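Universal stress protein (Burkholderia pseudomallei, PDB 4WNY) belongs to the universal stress protein A family and probably takes part in stress responses, though its precise biochemical role has not been established. Local coordinates at residues 8-13 and 109-114; 34-39 and 83-88. One frame throughout, in Å; residues are numbered along the deposited sequence.

Contact 1: residues 8-13 and 109-114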
loop_
_atom_site.group_PDB
_atom_site.type_symbol
_atom_site.label_atom_id
_atom_site.label_comp_id
_atom_site.label_asym_id
_atom_site.label_seq_id
_atom_site.Cartn_x
_atom_site.Cartn_y
_atom_site.Cartn_z
ATOM N N ILE A 8 6.885 -0.048 12.356
ATOM C CA ILE A 8 5.602 -0.361 12.976
ATOM C C ILE A 8 4.463 -0.330 11.961
ATOM O O ILE A 8 4.159 0.710 11.375
ATOM C CB ILE A 8 5.286 0.610 14.129
ATOM C CG1 ILE A 8 6.302 0.435 15.262
ATOM C CG2 ILE A 8 3.874 0.382 14.645
ATOM C CD1 ILE A 8 6.180 1.472 16.361
ATOM N N ILE A 9 3.832 -1.483 11.761
ATOM C CA ILE A 9 2.766 -1.614 10.776
ATOM C C ILE A 9 1.400 -1.771 11.433
ATOM O O ILE A 9 1.229 -2.568 12.356
ATOM C CB ILE A 9 3.002 -2.819 9.851
ATOM C CG1 ILE A 9 4.425 -2.790 9.282
ATOM C CG2 ILE A 9 1.968 -2.842 8.737
ATOM C CD1 ILE A 9 4.774 -4.013 8.461
ATOM N N LEU A 10 0.426 -1.011 10.943
ATOM C CA LEU A 10 -0.941 -1.090 11.440
ATOM C C LEU A 10 -1.840 -1.754 10.401
ATOM O O LEU A 10 -1.806 -1.397 9.226
ATOM C CB LEU A 10 -1.457 0.311 11.792
ATOM C CG LEU A 10 -2.784 0.477 12.540
ATOM C CD1 LEU A 10 -2.781 1.784 13.312
ATOM C CD2 LEU A 10 -3.969 0.443 11.588
ATOM N N VAL A 11 -2.642 -2.722 10.838
ATOM C CA VAL A 11 -3.602 -3.384 9.956
ATOM C C VAL A 11 -5.007 -3.340 10.562
ATOM O O VAL A 11 -5.209 -3.707 11.722
ATOM C CB VAL A 11 -3.189 -4.849 9.662
ATOM C CG1 VAL A 11 -2.859 -5.586 10.947
ATOM C CG2 VAL A 11 -4.276 -5.577 8.878
ATOM N N ALA A 12 -5.970 -2.869 9.779
ATOM C CA ALA A 12 -7.336 -2.699 10.264
ATOM C C ALA A 12 -8.151 -3.977 10.117
ATOM O O ALA A 12 -8.290 -4.512 9.016
ATOM C CB ALA A 12 -8.017 -1.554 9.528
ATOM N N LEU A 13 -8.694 -4.458 11.232
ATOM C CA LEU A 13 -9.505 -5.671 11.230
ATOM C C LEU A 13 -10.958 -5.374 11.602
ATOM O O LEU A 13 -11.239 -4.434 12.349
ATOM C CB LEU A 13 -8.920 -6.703 12.198
ATOM C CG LEU A 13 -7.428 -7.022 12.054
ATOM C CD1 LEU A 13 -7.003 -8.025 13.113
ATOM C CD2 LEU A 13 -7.102 -7.542 10.662
ATOM N N ARG A 109 -1.189 7.739 14.478
ATOM C CA ARG A 109 -0.409 8.824 15.067
ATOM C C ARG A 109 0.037 8.496 16.487
ATOM O O ARG A 109 1.199 8.688 16.842
ATOM C CB ARG A 109 -1.220 10.121 15.067
ATOM C CG ARG A 109 -1.136 10.911 13.776
ATOM C CD ARG A 109 -2.433 11.655 13.517
ATOM N NE ARG A 109 -2.992 12.215 14.745
ATOM C CZ ARG A 109 -4.222 12.707 14.847
ATOM N NH1 ARG A 109 -5.028 12.708 13.794
ATOM N NH2 ARG A 109 -4.650 13.193 16.003
ATOM N N GLU A 110 -0.894 8.000 17.293
ATOM C CA GLU A 110 -0.625 7.715 18.698
ATOM C C GLU A 110 0.246 6.473 18.882
ATOM O O GLU A 110 1.065 6.414 19.797
ATOM C CB GLU A 110 -1.941 7.552 19.459
ATOM C CG GLU A 110 -2.831 8.785 19.418
ATOM C CD GLU A 110 -4.196 8.541 20.031
ATOM O OE1 GLU A 110 -4.980 9.507 20.147
ATOM O OE2 GLU A 110 -4.485 7.383 20.397
ATOM N N ILE A 111 0.064 5.484 18.015
ATOM C CA ILE A 111 0.856 4.260 18.079
ATOM C C ILE A 111 2.247 4.497 17.492
ATOM O O ILE A 111 3.238 3.919 17.945
ATOM C CB ILE A 111 0.150 3.099 17.339
ATOM C CG1 ILE A 111 -1.085 2.649 18.123
ATOM C CG2 ILE A 111 1.093 1.923 17.130
ATOM C CD1 ILE A 111 -1.985 1.705 17.355
ATOM N N GLY A 112 2.318 5.373 16.497
ATOM C CA GLY A 112 3.575 5.667 15.837
ATOM C C GLY A 112 3.738 4.832 14.584
ATOM O O GLY A 112 4.855 4.587 14.128
ATOM N N ALA A 113 2.613 4.392 14.029
ATOM C CA ALA A 113 2.622 3.585 12.819
ATOM C C ALA A 113 3.112 4.398 11.629
ATOM O O ALA A 113 2.771 5.571 11.481
ATOM C CB ALA A 113 1.235 3.023 12.542
ATOM N N SER A 114 3.921 3.766 10.788
ATOM C CA SER A 114 4.422 4.406 9.581
ATOM C C SER A 114 3.765 3.796 8.348
ATOM O O SER A 114 4.089 4.153 7.215
ATOM C CB SER A 114 5.942 4.276 9.501
ATOM O OG SER A 114 6.345 2.929 9.682
#

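Contact 2: residues 34-39 and 83-88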
loop_
_atom_site.group_PDB
_atom_site.type_symbol
_atom_site.label_atom_id
_atom_site.label_comp_id
_atom_site.label_asym_id
_atom_site.label_seq_id
_atom_site.Cartn_x
_atom_site.Cartn_y
_atom_site.Cartn_z
ATOM N N HIS A 34 10.979 -7.676 9.368
ATOM C CA HIS A 34 11.310 -7.752 10.789
ATOM C C HIS A 34 10.675 -6.595 11.542
ATOM O O HIS A 34 11.321 -5.935 12.357
ATOM C CB HIS A 34 12.825 -7.754 10.997
ATOM C CG HIS A 34 13.506 -8.975 10.464
ATOM N ND1 HIS A 34 13.249 -9.485 9.209
ATOM C CD2 HIS A 34 14.439 -9.787 11.016
ATOM C CE1 HIS A 34 13.992 -10.559 9.012
ATOM N NE2 HIS A 34 14.724 -10.763 10.093
ATOM N N ALA A 35 9.400 -6.360 11.259
ATOM C CA ALA A 35 8.701 -5.196 11.776
ATOM C C ALA A 35 7.711 -5.556 12.876
ATOM O O ALA A 35 7.310 -6.711 13.016
ATOM C CB ALA A 35 7.986 -4.486 10.648
ATOM N N ARG A 36 7.323 -4.555 13.657
ATOM C CA ARG A 36 6.279 -4.727 14.654
ATOM C C ARG A 36 4.912 -4.570 14.003
ATOM O O ARG A 36 4.698 -3.659 13.202
ATOM C CB ARG A 36 6.442 -3.719 15.791
ATOM C CG ARG A 36 7.717 -3.888 16.596
ATOM C CD ARG A 36 7.815 -2.832 17.683
ATOM N NE ARG A 36 6.715 -2.928 18.637
ATOM C CZ ARG A 36 6.755 -3.651 19.751
ATOM N NH1 ARG A 36 7.844 -4.344 20.054
ATOM N NH2 ARG A 36 5.707 -3.681 20.563
ATOM N N LEU A 37 3.987 -5.462 14.339
ATOM C CA LEU A 37 2.642 -5.395 13.782
ATOM C C LEU A 37 1.632 -5.001 14.851
ATOM O O LEU A 37 1.668 -5.512 15.968
ATOM C CB LEU A 37 2.248 -6.732 13.157
ATOM C CG LEU A 37 0.981 -6.708 12.302
ATOM C CD1 LEU A 37 1.215 -5.917 11.023
ATOM C CD2 LEU A 37 0.523 -8.119 11.988
ATOM N N VAL A 38 0.737 -4.085 14.505
ATOM C CA VAL A 38 -0.302 -3.655 15.429
ATOM C C VAL A 38 -1.667 -3.730 14.759
ATOM O O VAL A 38 -2.109 -2.767 14.134
ATOM C CB VAL A 38 -0.059 -2.214 15.941
ATOM C CG1 VAL A 38 -1.163 -1.801 16.897
ATOM C CG2 VAL A 38 1.301 -2.100 16.622
ATOM N N PRO A 39 -2.332 -4.890 14.871
ATOM C CA PRO A 39 -3.706 -5.040 14.384
ATOM C C PRO A 39 -4.687 -4.226 15.220
ATOM O O PRO A 39 -4.611 -4.260 16.447
ATOM C CB PRO A 39 -3.980 -6.543 14.540
ATOM C CG PRO A 39 -2.630 -7.180 14.679
ATOM C CD PRO A 39 -1.795 -6.159 15.386
ATOM N N GLY A 83 6.139 -15.383 15.111
ATOM C CA GLY A 83 7.216 -14.721 15.822
ATOM C C GLY A 83 7.284 -13.230 15.546
ATOM O O GLY A 83 8.354 -12.625 15.617
ATOM N N VAL A 84 6.138 -12.637 15.232
ATOM C CA VAL A 84 6.063 -11.208 14.949
ATOM C C VAL A 84 5.693 -10.419 16.199
ATOM O O VAL A 84 4.691 -10.708 16.851
ATOM C CB VAL A 84 5.038 -10.907 13.842
ATOM C CG1 VAL A 84 4.787 -9.409 13.736
ATOM C CG2 VAL A 84 5.508 -11.479 12.513
ATOM N N ALA A 85 6.507 -9.418 16.522
ATOM C CA ALA A 85 6.287 -8.598 17.707
ATOM C C ALA A 85 5.144 -7.605 17.509
ATOM O O ALA A 85 4.677 -7.392 16.389
ATOM C CB ALA A 85 7.564 -7.862 18.078
ATOM N N GLY A 86 4.704 -6.997 18.604
ATOM C CA GLY A 86 3.609 -6.045 18.562
ATOM C C GLY A 86 2.429 -6.510 19.391
ATOM O O GLY A 86 2.405 -7.643 19.870
ATOM N N ALA A 87 1.448 -5.632 19.561
ATOM C CA ALA A 87 0.267 -5.948 20.353
ATOM C C ALA A 87 -0.977 -5.305 19.751
ATOM O O ALA A 87 -1.007 -4.095 19.528
ATOM C CB ALA A 87 0.456 -5.494 21.791
ATOM N N PRO A 88 -2.006 -6.122 19.479
ATOM C CA PRO A 88 -3.279 -5.653 18.924
ATOM C C PRO A 88 -3.978 -4.631 19.816
ATOM O O PRO A 88 -3.876 -4.709 21.041
ATOM C CB PRO A 88 -4.110 -6.937 18.821
ATOM C CG PRO A 88 -3.104 -8.031 18.737
ATOM C CD PRO A 88 -1.972 -7.588 19.612
HETATM O O HOH W 1 8.476 -8.518 14.632
HETATM O O HOH W 2 2.486 -2.535 20.188
#

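Contact 1: residues 8-13 and 109-114
Ile-8 carries its CG2 methyl anti to its own backbone N, with CG1 beside that N, and Ile-111 holds its two branches in the same way. The two CG2 methyls therefore meet, Ile-8 CG2 to Ile-111 CG2 4.0 Å, while the side chains pass at a slant. In Leu-10 it is CG that stands anti to the backbone N (chi1 -170°), which swings CG toward the helix end, where CD1 reaches the end of Ile-111; Leu-10 CD1 and Ile-111 CD1 are 4.1 Å apart, the two chains crossing at about a right angle. Beside Leu-10, Ala-113 offers a single methyl, its CB 3.9 Å from Leu-10 CB, and a small residue suits a place so near the strand.

The fold is the parallel alpha/beta sandwich of the universal stress proteins: helix 100-111 ends here and its chain turns in beside strand 8-13 to begin strand 115-120. Gly-112 makes the turn with a positive phi of 95°, a conformation in which a CB would be jammed against the preceding carbonyl oxygen. Its own O lies 4.0 Å from Ile-8 CB.

Polar order comes from the backbone. Ser-114 N donates to Ile-8 O over 3.1 Å, nearly straight at 163° and in the carbonyl plane, and Ala-113 CA lies 3.6 Å from Ile-8 O in a CA-H...O contact. The hydroxyl of Ser-114 is engaged elsewhere, hydrogen-bonded to Met-5 O, which links it to the chain ahead of strand 8-13. Leu-10 continues the sheet through backbone bonds to Leu-115 and Val-117.

The chemistry thus divides in two: branched aliphatic groups pack the end of the helix against the sheet, and one directional amide bond joins the approach to strand 115-120 to strand 8-13, just before the sheet bonds of Leu-10 begin.

Contact 2: residues 34-39 and 83-88
Arg-36 lies along the segment 83-88 where strand 36-43, in the parallel beta sheet of the alpha/beta fold, meets the loop between helix 57-82 and strand 89-92, part of a beta-alpha-beta crossover. Its CB is 4.1 Å from Ala-85 O. The chain runs on extended through CG and CD, then bends at chi3 (62°), which brings the guanidinium over the loop. There NH1 comes to 4.0 Å from Ala-85 CB, CZ stands beside Gly-86, and NH2 is 3.7 Å from Gly-86 CA, which covers one face of the group. A long, charged side chain suits this exposed place; a water at the edge of the guanidinium, in its plane, accepts weakly from NH2 and from Ala-87 N.

Next to it along the strand, Leu-37 N donates to Ala-85 O at 2.9 Å, almost straight at 172° although the donor is tilted 25° from the carbonyl plane. Gly-86 answers with its CA-H to Leu-37 O, 3.3 Å from Gly-86 CA; a CB here would collide with that oxygen, hence the glycine. Inward, Val-84 CG1 packs on Leu-37 CB at 3.7 Å, and both side chains also rest on Leu-27 of helix 17-32. The rings of Pro-39 and Pro-88 run alongside each other with the same orientation and carry the apolar seam toward helix 57-82. At the other end a water donates to Ala-35 O and accepts from Ala-85 N, 2.9 Å from that nitrogen.

Overall arrangement
From the N terminus, strand 8-13 comes first, then helix 17-32 leads to strand 36-43, whose beginning enters contact 2. Helix 57-82 follows, and the chain returns at 83-88 to close that inner loop before strand 89-92, outermost within this chain. Helix 100-111 then brings 109-114 back to the first strand, closing the longer loop of contact 1, inside which contact 2 is nested. The two meet in the sheet, where strands 8-13 and 36-43 are neighbours: Ile-9 probably hydrogen-bonds through its backbone to Arg-36 and Val-38. Contact 1 joins the central strand to the way into strand 115-120, and contact 2 leads toward that outer strand.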